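Spectinomycin phosphotransferase (Legionella pneumophila, PDB 3I1A) probably transfers a phosphate group from a nucleotide to the antibiotic spectinomycin, as a resistance enzyme with a protein-kinase-like fold. Local coordinates at residues Gln41-Glu45 / Ser46-Phe50; Arg281-Arg284 / Ile285-Ile289; Asp318-Asn321 / Val322-Ala326. All blocks are in the same frame, centred on the assembly; numbering follows the deposited sequence.

Three local contacts follow one another along the chain; none nests in or crosses another. Contact 1 comes first and closes the tight loop of the hairpin between strands 38-43 and 48-55, in the nucleotide-binding end of the fold. Contact 2 closes no loop. It lies within helix 274-297, in the helical part. Contact 3 closes the turn that starts helix 322-329, close to the C terminus. Contacts 1 and 2 lie on opposite sides of the chain's centre, with their centres about 40 Å apart. Contacts 2 and 3 have centres about 12 Å apart and touch, so the last helix packs on helix 274-297.

Contact 1: Gln41-Glu45 / Ser46-Phe50; sequences QADSE and SKSYF
A42 and Y49 form a hydrogen-bonded pair in an antiparallel beta hairpin. The hairpin belongs to the five-stranded sheet of the kinase-like N-terminal lobe. A42 N bonds Y49 O at 2.8 Å, and Y49 N bonds back to A42 O. Q41 with F50 and D43 with S48 are the non-hydrogen-bonded pairs on either side.

The polar side chains gather on the face of Q41, D43 and S48. S48 OG lies anti to its backbone N (chi1 -173°), which brings it to D43. It donates to D43 OD1 at 2.4 Å, a very short distance that should be read with caution. The other oxygen of D43 is held from its own strand. The Q41 side chain runs out extended, and its NE2 reaches D43 OD2 at 2.9 Å. This bond uses the syn lone pair and lies in the amide plane. It should limit rotation of the carboxylate, and the S48 bond would add to this if it is real.

The other face carries A42 and Y49. The Y49 ring turns an edge to A42 O and to S44 CB, with Y49 CE2 3.9 Å from S44 CB.

At the tip, E45 and S46 reverse the chain, and S44 N bonds K47 O at 2.7 Å. Strand 25-29 flanks the hairpin beyond Q41, and strand 95-101 flanks it beyond F50. F50 is a nucleotide-binding residue, seen with AMP and ADP, and the same strand carries K52, which binds ADP. The S44 side chain points into the turn. Its OG sits between the backbone N and the carbonyl carbon (chi1 76°), and this places S44 OG 2.5 Å from K47 N. That is doubtfully short, so the exact position of either atom is uncertain.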
ATOM      1  N   GLN A  41      15.670   8.573 -14.264  1.00 25.78           N
ATOM      2  CA  GLN A  41      16.870   7.888 -13.790  1.00 27.71           C
ATOM      3  C   GLN A  41      18.007   8.856 -14.086  1.00 29.13           C
ATOM      4  O   GLN A  41      18.207   9.255 -15.240  1.00 28.95           O
ATOM      5  CB  GLN A  41      17.133   6.570 -14.531  1.00 29.06           C
ATOM      6  CG  GLN A  41      18.450   5.902 -14.077  1.00 31.29           C
ATOM      7  CD  GLN A  41      18.829   4.686 -14.914  1.00 34.54           C
ATOM      8  OE1 GLN A  41      18.052   3.743 -15.041  1.00 34.06           O
ATOM      9  NE2 GLN A  41      20.036   4.706 -15.483  1.00 35.22           N
ATOM     10  N   ALA A  42      18.734   9.255 -13.046  1.00 29.59           N
ATOM     11  CA  ALA A  42      19.850  10.178 -13.205  1.00 29.84           C
ATOM     12  C   ALA A  42      21.087   9.512 -12.606  1.00 29.66           C
ATOM     13  O   ALA A  42      21.097   9.147 -11.433  1.00 29.81           O
ATOM     14  CB  ALA A  42      19.545  11.496 -12.496  1.00 28.35           C
ATOM     15  N   ASP A  43      22.129   9.370 -13.413  1.00 32.28           N
ATOM     16  CA  ASP A  43      23.352   8.702 -12.969  1.00 33.23           C
ATOM     17  C   ASP A  43      24.566   9.591 -12.751  1.00 33.95           C
ATOM     18  O   ASP A  43      24.872  10.456 -13.579  1.00 32.08           O
ATOM     19  CB  ASP A  43      23.733   7.623 -13.986  1.00 35.78           C
ATOM     20  CG  ASP A  43      22.595   6.682 -14.285  1.00 36.72           C
ATOM     21  OD1 ASP A  43      22.187   5.936 -13.374  1.00 38.84           O
ATOM     22  OD2 ASP A  43      22.105   6.696 -15.431  1.00 38.67           O
ATOM     23  N   SER A  44      25.247   9.367 -11.625  1.00 35.39           N
ATOM     24  CA  SER A  44      26.473  10.082 -11.295  1.00 37.46           C
ATOM     25  C   SER A  44      27.558   9.082 -11.645  1.00 39.93           C
ATOM     26  O   SER A  44      27.319   7.869 -11.600  1.00 40.24           O
ATOM     27  CB  SER A  44      26.562  10.392  -9.797  1.00 36.78           C
ATOM     28  OG  SER A  44      26.900   9.234  -9.047  1.00 37.14           O
ATOM     29  N   GLU A  45      28.742   9.567 -11.999  1.00 42.84           N
ATOM     30  CA  GLU A  45      29.840   8.666 -12.342  1.00 45.86           C
ATOM     31  C   GLU A  45      30.075   7.674 -11.205  1.00 45.95           C
ATOM     32  O   GLU A  45      30.704   6.634 -11.394  1.00 46.97           O
ATOM     33  CB  GLU A  45      31.119   9.472 -12.618  1.00 47.59           C
ATOM     34  CG  GLU A  45      30.989  10.407 -13.813  1.00 50.33           C
ATOM     35  CD  GLU A  45      32.249  11.198 -14.109  1.00 52.47           C
ATOM     36  OE1 GLU A  45      33.335  10.585 -14.195  1.00 54.11           O
ATOM     37  OE2 GLU A  45      32.153  12.436 -14.273  1.00 53.63           O
ATOM     38  N   SER A  46      29.531   7.993 -10.033  1.00 46.30           N
ATOM     39  CA  SER A  46      29.687   7.175  -8.838  1.00 46.03           C
ATOM     40  C   SER A  46      28.473   6.315  -8.507  1.00 45.52           C
ATOM     41  O   SER A  46      28.625   5.206  -7.991  1.00 46.36           O
ATOM     42  CB  SER A  46      29.986   8.082  -7.637  1.00 47.36           C
ATOM     43  OG  SER A  46      30.859   9.149  -7.992  1.00 45.15           O
ATOM     44  N   LYS A  47      27.271   6.823  -8.787  1.00 43.67           N
ATOM     45  CA  LYS A  47      26.044   6.084  -8.479  1.00 42.61           C
ATOM     46  C   LYS A  47      24.907   6.337  -9.478  1.00 40.71           C
ATOM     47  O   LYS A  47      25.096   6.966 -10.512  1.00 41.11           O
ATOM     48  CB  LYS A  47      25.549   6.460  -7.074  1.00 42.97           C
ATOM     49  CG  LYS A  47      26.593   6.340  -5.973  1.00 44.69           C
ATOM     50  CD  LYS A  47      26.111   7.002  -4.690  1.00 44.88           C
ATOM     51  CE  LYS A  47      27.185   6.968  -3.616  1.00 46.75           C
ATOM     52  NZ  LYS A  47      26.763   7.653  -2.354  1.00 47.41           N
ATOM     53  N   SER A  48      23.724   5.827  -9.148  1.00 38.35           N
ATOM     54  CA  SER A  48      22.539   6.006  -9.978  1.00 35.71           C
ATOM     55  C   SER A  48      21.428   6.522  -9.075  1.00 33.03           C
ATOM     56  O   SER A  48      21.284   6.066  -7.942  1.00 32.78           O
ATOM     57  CB  SER A  48      22.124   4.678 -10.607  1.00 36.89           C
ATOM     58  OG  SER A  48      21.069   4.877 -11.531  1.00 40.59           O
ATOM     59  N   TYR A  49      20.632   7.469  -9.576  1.00 29.61           N
ATOM     60  CA  TYR A  49      19.552   8.047  -8.785  1.00 27.18           C
ATOM     61  C   TYR A  49      18.176   7.961  -9.437  1.00 24.43           C
ATOM     62  O   TYR A  49      18.040   8.026 -10.668  1.00 24.85           O
ATOM     63  CB  TYR A  49      19.848   9.523  -8.503  1.00 27.24           C
ATOM     64  CG  TYR A  49      21.083   9.760  -7.670  1.00 26.08           C
ATOM     65  CD1 TYR A  49      21.015   9.799  -6.281  1.00 26.93           C
ATOM     66  CD2 TYR A  49      22.311   9.955  -8.274  1.00 28.02           C
ATOM     67  CE1 TYR A  49      22.154  10.035  -5.510  1.00 28.39           C
ATOM     68  CE2 TYR A  49      23.456  10.191  -7.517  1.00 28.70           C
ATOM     69  CZ  TYR A  49      23.369  10.229  -6.141  1.00 28.64           C
ATOM     70  OH  TYR A  49      24.509  10.460  -5.404  1.00 29.30           O
ATOM     71  N   PHE A  50      17.167   7.822  -8.590  1.00 22.85           N
ATOM     72  CA  PHE A  50      15.770   7.774  -9.027  1.00 21.70           C
ATOM     73  C   PHE A  50      15.160   9.093  -8.568  1.00 20.17           C
ATOM     74  O   PHE A  50      15.093   9.400  -7.359  1.00 17.29           O
ATOM     75  CB  PHE A  50      15.055   6.581  -8.380  1.00 22.47           C
ATOM     76  CG  PHE A  50      13.595   6.494  -8.698  1.00 23.66           C
ATOM     77  CD1 PHE A  50      12.648   6.948  -7.789  1.00 23.61           C
ATOM     78  CD2 PHE A  50      13.156   5.944  -9.912  1.00 23.32           C
ATOM     79  CE1 PHE A  50      11.277   6.859  -8.075  1.00 25.72           C
ATOM     80  CE2 PHE A  50      11.792   5.854 -10.206  1.00 24.01           C
ATOM     81  CZ  PHE A  50      10.853   6.310  -9.291  1.00 24.92           C
TER

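Contact 2: Arg281-Arg284 / Ile285-Ile289; sequences RHER and IVEDI
I285 lays its side chain against the backbone of R281, one turn earlier in helix 274-297. I285 CG1 is 3.3 Å from R281 O. This is the tight part. V286 N bonds H282 O at 3.0 Å, and E287 N bonds E283 O at 2.9 Å, in regular alpha-helical steps. The buried I285 also meets L188 of helix 182-198 and V322 of helix 322-329. E283 OE1 is held by R151 and S192.

The other side is looser. With CG anti to the backbone N (chi1 -167°), the extended R284 chain carries its guanidinium out to D212, which pairs with NH2. R284 NH1 is 3.8 Å from D288 OD2, a long salt bridge. No N-H points at that oxygen, so the attraction is one of charge alone. D288 OD2 has a stronger partner in Y312. A water lies 2.8 Å from R284 O, with E287 OE1 also in its reach.

Because E287 has two conformers, the 3.0 Å approach of its OE2 to E283 OE2 is doubtful. If it is real, the like charges would probably disfavour two ionised carboxylates. R151 would partly offset that on the E283 side. R284, paired with D212 and about 7 Å from N217 between side chains, may influence the charge near the magnesium site, where no metal is bound in this model.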
ATOM      1  N   ARG A 281      -9.755  -7.677   7.527  1.00 15.69           N
ATOM      2  CA  ARG A 281      -9.512  -8.726   6.530  1.00 15.99           C
ATOM      3  C   ARG A 281     -10.723  -8.907   5.631  1.00 17.17           C
ATOM      4  O   ARG A 281     -10.561  -9.133   4.432  1.00 17.05           O
ATOM      5  CB  ARG A 281      -9.168 -10.047   7.197  1.00 17.36           C
ATOM      6  CG  ARG A 281      -7.831  -9.997   7.885  1.00 16.47           C
ATOM      7  CD  ARG A 281      -7.486 -11.343   8.485  1.00 17.97           C
ATOM      8  NE  ARG A 281      -6.097 -11.343   8.929  1.00 17.86           N
ATOM      9  CZ  ARG A 281      -5.558 -12.280   9.697  1.00 18.54           C
ATOM     10  NH1 ARG A 281      -6.287 -13.307  10.120  1.00 21.78           N
ATOM     11  NH2 ARG A 281      -4.278 -12.185  10.047  1.00 20.98           N
ATOM     12  N   HIS A 282     -11.931  -8.811   6.184  1.00 15.91           N
ATOM     13  CA  HIS A 282     -13.118  -8.933   5.338  1.00 17.07           C
ATOM     14  C   HIS A 282     -13.307  -7.666   4.509  1.00 14.97           C
ATOM     15  O   HIS A 282     -13.555  -7.737   3.307  1.00 16.84           O
ATOM     16  CB  HIS A 282     -14.390  -9.190   6.187  1.00 16.59           C
ATOM     17  CG  HIS A 282     -14.477 -10.579   6.762  1.00 15.51           C
ATOM     18  ND1 HIS A 282     -13.709 -10.999   7.827  1.00 16.71           N
ATOM     19  CD2 HIS A 282     -15.217 -11.650   6.389  1.00 16.06           C
ATOM     20  CE1 HIS A 282     -13.971 -12.268   8.086  1.00 17.30           C
ATOM     21  NE2 HIS A 282     -14.883 -12.689   7.227  1.00 16.90           N
ATOM     22  N   GLU A 283     -13.174  -6.502   5.138  1.00 15.63           N
ATOM     23  CA  GLU A 283     -13.370  -5.234   4.441  1.00 14.68           C
ATOM     24  C   GLU A 283     -12.362  -4.967   3.327  1.00 14.81           C
ATOM     25  O   GLU A 283     -12.706  -4.395   2.295  1.00 13.97           O
ATOM     26  CB  GLU A 283     -13.350  -4.079   5.454  1.00 14.99           C
ATOM     27  CG  GLU A 283     -13.402  -2.679   4.855  1.00 16.64           C
ATOM     28  CD  GLU A 283     -14.673  -2.349   4.076  1.00 17.65           C
ATOM     29  OE1 GLU A 283     -15.719  -3.009   4.273  1.00 19.04           O
ATOM     30  OE2 GLU A 283     -14.623  -1.399   3.271  1.00 20.06           O
ATOM     31  N   ARG A 284     -11.104  -5.361   3.518  1.00 14.83           N
ATOM     32  CA  ARG A 284     -10.143  -5.129   2.445  1.00 15.28           C
ATOM     33  C   ARG A 284     -10.550  -5.940   1.208  1.00 15.62           C
ATOM     34  O   ARG A 284     -10.374  -5.472   0.084  1.00 17.16           O
ATOM     35  CB  ARG A 284      -8.735  -5.532   2.865  1.00 13.77           C
ATOM     36  CG  ARG A 284      -7.670  -5.021   1.893  1.00 15.84           C
ATOM     37  CD  ARG A 284      -6.261  -5.398   2.384  1.00 16.34           C
ATOM     38  NE  ARG A 284      -5.243  -4.877   1.473  1.00 18.01           N
ATOM     39  CZ  ARG A 284      -4.833  -5.503   0.373  1.00 21.46           C
ATOM     40  NH1 ARG A 284      -5.346  -6.693   0.043  1.00 19.34           N
ATOM     41  NH2 ARG A 284      -3.928  -4.920  -0.414  1.00 18.83           N
ATOM     42  N   ILE A 285     -11.093  -7.141   1.415  1.00 15.63           N
ATOM     43  CA  ILE A 285     -11.525  -7.965   0.267  1.00 16.29           C
ATOM     44  C   ILE A 285     -12.746  -7.310  -0.389  1.00 16.82           C
ATOM     45  O   ILE A 285     -12.864  -7.263  -1.621  1.00 17.48           O
ATOM     46  CB  ILE A 285     -11.833  -9.417   0.700  1.00 14.67           C
ATOM     47  CG1 ILE A 285     -10.565 -10.038   1.287  1.00 15.92           C
ATOM     48  CG2 ILE A 285     -12.307 -10.252  -0.488  1.00 15.98           C
ATOM     49  CD1 ILE A 285     -10.760 -11.371   1.980  1.00 13.04           C
ATOM     50  N   VAL A 286     -13.655  -6.793   0.430  1.00 16.97           N
ATOM     51  CA  VAL A 286     -14.824  -6.095  -0.096  1.00 17.01           C
ATOM     52  C   VAL A 286     -14.400  -4.934  -0.987  1.00 17.42           C
ATOM     53  O   VAL A 286     -14.990  -4.719  -2.059  1.00 17.14           O
ATOM     54  CB  VAL A 286     -15.716  -5.571   1.048  1.00 16.42           C
ATOM     55  CG1 VAL A 286     -16.778  -4.615   0.492  1.00 18.60           C
ATOM     56  CG2 VAL A 286     -16.360  -6.737   1.767  1.00 14.22           C
ATOM     57  N   GLU A 287     -13.381  -4.194  -0.544  0.50 15.58           N
ATOM     58  CA  GLU A 287     -12.832  -3.055  -1.279  0.50 15.54           C
ATOM     59  C   GLU A 287     -12.329  -3.505  -2.658  0.50 15.21           C
ATOM     60  O   GLU A 287     -12.588  -2.856  -3.667  0.50 16.28           O
ATOM     61  CB  GLU A 287     -11.687  -2.406  -0.468  0.50 14.73           C
ATOM     62  CG  GLU A 287     -12.130  -1.247   0.427  0.50 14.02           C
ATOM     63  CD  GLU A 287     -11.215  -0.987   1.627  0.50 14.59           C
ATOM     64  OE1 GLU A 287      -9.978  -1.004   1.452  0.50 16.77           O
ATOM     65  OE2 GLU A 287     -11.748  -0.754   2.737  0.50 11.88           O
ATOM     66  N   ASP A 288     -11.604  -4.617  -2.686  1.00 15.90           N
ATOM     67  CA  ASP A 288     -11.076  -5.171  -3.941  1.00 15.08           C
ATOM     68  C   ASP A 288     -12.207  -5.748  -4.822  1.00 15.34           C
ATOM     69  O   ASP A 288     -12.140  -5.663  -6.046  1.00 15.54           O
ATOM     70  CB  ASP A 288     -10.057  -6.290  -3.676  1.00 15.94           C
ATOM     71  CG  ASP A 288      -8.657  -5.758  -3.355  1.00 15.57           C
ATOM     72  OD1 ASP A 288      -8.393  -4.576  -3.605  1.00 17.10           O
ATOM     73  OD2 ASP A 288      -7.827  -6.551  -2.870  1.00 18.37           O
ATOM     74  N   ILE A 289     -13.239  -6.335  -4.223  1.00 16.15           N
ATOM     75  CA  ILE A 289     -14.314  -6.890  -5.052  1.00 15.72           C
ATOM     76  C   ILE A 289     -14.984  -5.709  -5.747  1.00 15.97           C
ATOM     77  O   ILE A 289     -15.396  -5.789  -6.912  1.00 16.12           O
ATOM     78  CB  ILE A 289     -15.360  -7.693  -4.185  1.00 15.07           C
ATOM     79  CG1 ILE A 289     -14.750  -9.027  -3.749  1.00 14.00           C
ATOM     80  CG2 ILE A 289     -16.628  -7.976  -4.993  1.00 14.87           C
ATOM     81  CD1 ILE A 289     -15.569  -9.800  -2.730  1.00 16.81           C
TER
HETATM   82  O   HOH W   1      -8.773  -3.231  -0.595  1.00 30.10           O

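Contact 3: Asp318-Asn321 / Val322-Ala326; sequences DPNN and VVEIA
The side chains of N321 and V322 run alongside each other in one direction, at the start of helix 322-329. N321 CG is anti to its backbone N (chi1 -151°), and this brings OD1 back to the next backbone N-H. N321 OD1 accepts from V322 N at 2.7 Å. The donor comes from the side of the C=O, at a C=O...N angle of 99°. Both V322 methyls lie against the same oxygen from one side, with CG2 3.6 Å from N321 OD1. N321 is the N-cap residue, but this bond is not a capping bond. Its ND2 turns away to N252.

The main-chain oxygen serves the helix itself: I325 N bonds N321 O at 3.2 Å. I325 runs beside that carbonyl, its CG1 3.4 Å from N321 O and its CD1 close to N320 O.

Before the helix, D318 to N321 make a type II beta turn. N320 takes the third position, with positive phi. E324 reaches back to this turn, extended beyond CG. Its OE1 accepts from N320 N at 2.7 Å, from above the carboxylate plane. The N320 side-chain amide passes the E324 carboxylate obliquely, with the two planes 53° apart. E324 has two deposited conformers, so this bond belongs to one of them and is less certain. A water also joins D318 O to E324 N, 2.7 Å from the former.

The turn follows helix 303-315. V322 packs on V250 and M316 from loops. I325 meets R281, and A326 meets H282 and I285, so the short helix rests against helix 274-297.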
ATOM      1  N   ASP A 318      -8.785 -18.565  -3.902  1.00 22.35           N
ATOM      2  CA  ASP A 318      -7.992 -19.799  -3.947  1.00 23.99           C
ATOM      3  C   ASP A 318      -7.656 -20.354  -2.558  1.00 24.12           C
ATOM      4  O   ASP A 318      -7.751 -19.658  -1.549  1.00 22.61           O
ATOM      5  CB  ASP A 318      -6.684 -19.578  -4.714  1.00 23.16           C
ATOM      6  CG  ASP A 318      -6.875 -19.562  -6.229  1.00 24.79           C
ATOM      7  OD1 ASP A 318      -7.876 -20.111  -6.722  1.00 26.11           O
ATOM      8  OD2 ASP A 318      -5.995 -19.018  -6.929  1.00 26.16           O
ATOM      9  N   PRO A 319      -7.268 -21.638  -2.495  1.00 25.58           N
ATOM     10  CA  PRO A 319      -6.917 -22.261  -1.219  1.00 25.08           C
ATOM     11  C   PRO A 319      -5.857 -21.454  -0.488  1.00 25.11           C
ATOM     12  O   PRO A 319      -4.830 -21.095  -1.064  1.00 27.21           O
ATOM     13  CB  PRO A 319      -6.388 -23.637  -1.639  1.00 23.24           C
ATOM     14  CG  PRO A 319      -7.182 -23.945  -2.834  1.00 25.13           C
ATOM     15  CD  PRO A 319      -7.168 -22.616  -3.591  1.00 25.65           C
ATOM     16  N   ASN A 320      -6.110 -21.173   0.784  1.00 24.86           N
ATOM     17  CA  ASN A 320      -5.170 -20.439   1.620  1.00 25.32           C
ATOM     18  C   ASN A 320      -4.979 -18.995   1.184  1.00 23.59           C
ATOM     19  O   ASN A 320      -3.962 -18.385   1.520  1.00 23.64           O
ATOM     20  CB  ASN A 320      -3.791 -21.119   1.625  1.00 30.53           C
ATOM     21  CG  ASN A 320      -3.864 -22.620   1.796  1.00 32.97           C
ATOM     22  OD1 ASN A 320      -2.924 -23.338   1.432  1.00 35.20           O
ATOM     23  ND2 ASN A 320      -4.974 -23.110   2.350  1.00 35.48           N
ATOM     24  N   ASN A 321      -5.906 -18.441   0.407  1.00 21.74           N
ATOM     25  CA  ASN A 321      -5.738 -17.043   0.009  1.00 21.12           C
ATOM     26  C   ASN A 321      -6.552 -16.153   0.951  1.00 19.05           C
ATOM     27  O   ASN A 321      -7.027 -16.629   1.995  1.00 19.05           O
ATOM     28  CB  ASN A 321      -6.107 -16.811  -1.467  1.00 21.27           C
ATOM     29  CG  ASN A 321      -5.317 -15.651  -2.089  1.00 22.71           C
ATOM     30  OD1 ASN A 321      -5.570 -14.485  -1.799  1.00 22.09           O
ATOM     31  ND2 ASN A 321      -4.342 -15.974  -2.932  1.00 23.04           N
ATOM     32  N   VAL A 322      -6.729 -14.884   0.600  1.00 18.09           N
ATOM     33  CA  VAL A 322      -7.401 -13.965   1.523  1.00 18.70           C
ATOM     34  C   VAL A 322      -8.809 -14.298   2.018  1.00 18.62           C
ATOM     35  O   VAL A 322      -9.120 -14.092   3.193  1.00 17.22           O
ATOM     36  CB  VAL A 322      -7.355 -12.492   1.007  1.00 16.63           C
ATOM     37  CG1 VAL A 322      -5.876 -12.036   0.925  1.00 18.28           C
ATOM     38  CG2 VAL A 322      -8.034 -12.331  -0.362  1.00 15.59           C
ATOM     39  N   VAL A 323      -9.653 -14.830   1.144  1.00 17.65           N
ATOM     40  CA  VAL A 323     -10.995 -15.146   1.581  1.00 18.74           C
ATOM     41  C   VAL A 323     -11.028 -16.253   2.624  1.00 19.49           C
ATOM     42  O   VAL A 323     -11.667 -16.098   3.663  1.00 20.33           O
ATOM     43  CB  VAL A 323     -11.903 -15.515   0.379  1.00 16.61           C
ATOM     44  CG1 VAL A 323     -13.277 -15.979   0.900  1.00 16.20           C
ATOM     45  CG2 VAL A 323     -12.041 -14.300  -0.539  1.00 14.99           C
ATOM     46  N   GLU A 324     -10.340 -17.362   2.369  0.50 19.26           N
ATOM     47  CA  GLU A 324     -10.348 -18.474   3.315  0.50 20.21           C
ATOM     48  C   GLU A 324      -9.754 -18.084   4.662  0.50 20.43           C
ATOM     49  O   GLU A 324     -10.222 -18.536   5.709  0.50 21.83           O
ATOM     50  CB  GLU A 324      -9.608 -19.685   2.734  0.50 21.39           C
ATOM     51  CG  GLU A 324     -10.252 -20.228   1.464  0.50 21.23           C
ATOM     52  CD  GLU A 324      -9.745 -21.601   1.084  0.50 24.37           C
ATOM     53  OE1 GLU A 324      -8.585 -21.917   1.423  0.50 23.35           O
ATOM     54  OE2 GLU A 324     -10.503 -22.361   0.435  0.50 23.94           O
ATOM     55  N   ILE A 325      -8.713 -17.262   4.634  1.00 20.31           N
ATOM     56  CA  ILE A 325      -8.089 -16.782   5.866  1.00 20.06           C
ATOM     57  C   ILE A 325      -9.020 -15.814   6.622  1.00 20.44           C
ATOM     58  O   ILE A 325      -9.094 -15.847   7.854  1.00 20.71           O
ATOM     59  CB  ILE A 325      -6.742 -16.099   5.551  1.00 22.14           C
ATOM     60  CG1 ILE A 325      -5.725 -17.160   5.103  1.00 22.27           C
ATOM     61  CG2 ILE A 325      -6.227 -15.337   6.774  1.00 22.71           C
ATOM     62  CD1 ILE A 325      -4.440 -16.584   4.601  1.00 20.88           C
ATOM     63  N   ALA A 326      -9.740 -14.964   5.897  1.00 20.74           N
ATOM     64  CA  ALA A 326     -10.671 -14.029   6.536  1.00 20.19           C
ATOM     65  C   ALA A 326     -11.756 -14.828   7.271  1.00 22.60           C
ATOM     66  O   ALA A 326     -12.041 -14.578   8.452  1.00 21.37           O
ATOM     67  CB  ALA A 326     -11.306 -13.108   5.491  1.00 20.87           C
TER
HETATM   68  O   HOH W   2      -9.293 -17.834  -0.370  1.00 19.92           O